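Local coordinates for protein protoporphyrinogen oxidase (Exiguobacterium sibiricum, PDB 3LOV) that probably oxidises coproporphyrinogen III to coproporphyrin III with molecular oxygen, using bound FAD, in bacterial heme b biosynthesis, at residues 160-163 against 164-168. Numbering follows the deposited sequence.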
loop_
_atom_site.group_PDB
_atom_site.type_symbol
_atom_site.label_atom_id
_atom_site.label_comp_id
_atom_site.label_asym_id
_atom_site.label_seq_id
_atom_site.Cartn_x
_atom_site.Cartn_y
_atom_site.Cartn_z
ATOM N N ASP A 160 7.791 11.000 23.095
ATOM C CA ASP A 160 8.620 10.263 22.135
ATOM C C ASP A 160 8.518 8.765 22.288
ATOM O O ASP A 160 8.414 8.044 21.281
ATOM C CB ASP A 160 10.089 10.659 22.257
ATOM C CG ASP A 160 10.348 12.090 21.890
ATOM O OD1 ASP A 160 9.741 12.653 20.936
ATOM O OD2 ASP A 160 11.225 12.671 22.541
ATOM N N ALA A 161 8.517 8.287 23.528
ATOM C CA ALA A 161 8.435 6.861 23.784
ATOM C C ALA A 161 7.220 6.202 23.124
ATOM O O ALA A 161 7.336 5.152 22.481
ATOM C CB ALA A 161 8.427 6.581 25.328
ATOM N N LEU A 162 6.038 6.789 23.288
ATOM C CA LEU A 162 4.815 6.126 22.743
ATOM C C LEU A 162 4.846 6.158 21.198
ATOM O O LEU A 162 4.490 5.195 20.525
ATOM C CB LEU A 162 3.537 6.781 23.288
ATOM C CG LEU A 162 2.163 6.169 22.897
ATOM C CD1 LEU A 162 1.950 4.835 23.569
ATOM C CD2 LEU A 162 0.982 7.141 23.235
ATOM N N VAL A 163 5.250 7.282 20.645
ATOM C CA VAL A 163 5.365 7.403 19.191
ATOM C C VAL A 163 6.328 6.357 18.623
ATOM O O VAL A 163 5.995 5.625 17.665
ATOM C CB VAL A 163 5.826 8.820 18.791
ATOM C CG1 VAL A 163 6.317 8.832 17.355
ATOM C CG2 VAL A 163 4.697 9.788 18.977
ATOM N N GLU A 164 7.502 6.242 19.253
ATOM C CA GLU A 164 8.536 5.295 18.787
ATOM C C GLU A 164 8.247 3.844 18.997
ATOM O O GLU A 164 8.436 3.045 18.090
ATOM C CB GLU A 164 9.890 5.619 19.448
ATOM C CG GLU A 164 10.353 6.931 19.018
ATOM C CD GLU A 164 11.525 7.472 19.778
ATOM O OE1 GLU A 164 12.171 6.732 20.552
ATOM O OE2 GLU A 164 11.790 8.651 19.569
ATOM N N LYS A 165 7.783 3.495 20.197
ATOM C CA LYS A 165 7.589 2.107 20.586
ATOM C C LYS A 165 6.269 1.526 20.117
ATOM O O LYS A 165 6.140 0.289 19.985
ATOM C CB LYS A 165 7.698 1.934 22.119
ATOM C CG LYS A 165 9.089 2.257 22.664
ATOM C CD LYS A 165 9.160 2.110 24.195
ATOM C CE LYS A 165 10.599 2.221 24.685
ATOM N NZ LYS A 165 10.762 1.768 26.110
ATOM N N LEU A 166 5.257 2.366 19.916
ATOM C CA LEU A 166 3.932 1.817 19.524
ATOM C C LEU A 166 3.339 2.390 18.228
ATOM O O LEU A 166 2.998 1.628 17.318
ATOM C CB LEU A 166 2.948 1.942 20.680
ATOM C CG LEU A 166 1.549 1.421 20.345
ATOM C CD1 LEU A 166 1.588 -0.042 19.899
ATOM C CD2 LEU A 166 0.604 1.676 21.522
ATOM N N ILE A 167 3.232 3.715 18.124
ATOM C CA ILE A 167 2.445 4.327 17.051
ATOM C C ILE A 167 3.107 4.128 15.690
ATOM O O ILE A 167 2.481 3.687 14.741
ATOM C CB ILE A 167 2.249 5.817 17.246
ATOM C CG1 ILE A 167 1.688 6.140 18.642
ATOM C CG2 ILE A 167 1.276 6.367 16.193
ATOM C CD1 ILE A 167 0.366 5.581 18.909
ATOM N N GLU A 168 4.384 4.443 15.597
ATOM C CA GLU A 168 5.088 4.260 14.340
ATOM C C GLU A 168 4.994 2.857 13.792
ATOM O O GLU A 168 4.592 2.691 12.645
ATOM C CB GLU A 168 6.558 4.736 14.414
ATOM C CG GLU A 168 7.313 4.506 13.120
ATOM C CD GLU A 168 8.630 5.289 13.098
ATOM O OE1 GLU A 168 9.457 5.065 14.001
ATOM O OE2 GLU A 168 8.802 6.142 12.225
#
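The carbonyl oxygen of L162 accepts hydrogen bonds from two successive amides: L166 N at 3.0 Å, tilted 35° from the carbonyl plane, and I167 N at 3.1 Å, within that plane. L166 N keeps the i+4 spacing and I167 N already spans five residues, so the wider turn starts at this acceptor. Before it, E164 N bonds to D160 O and K165 N to A161 O in the usual i to i+4 pattern; after it, E168 N reaches V163 O, again five residues back, at 2.9 Å. With CG anti to the backbone N in both L162 and L166 (chi1 -176° and 179°), the two leucines run side by side, L162 CD1 resting 4.0 Å from L166 CD2. L162 also meets I167, its CG lying 4.3 Å from I167 CG1. Both leucines touch F116, whereas V163 and I167 pack against L154 and I179. D160 OD1 and E164 OE2 stand 4.7 Å apart, and R155 forms salt bridges with both, which probably offsets their like charges. K165 extends away to pair with E126, and E168 OE2 accepts a hydrogen bond from I179 N. The wider hydrogen-bonded turn following an alpha-helical one is characteristic of a pi-bulge, here in helix 160-172, which packs against helices 150-158 and 124-135 away from the FAD site.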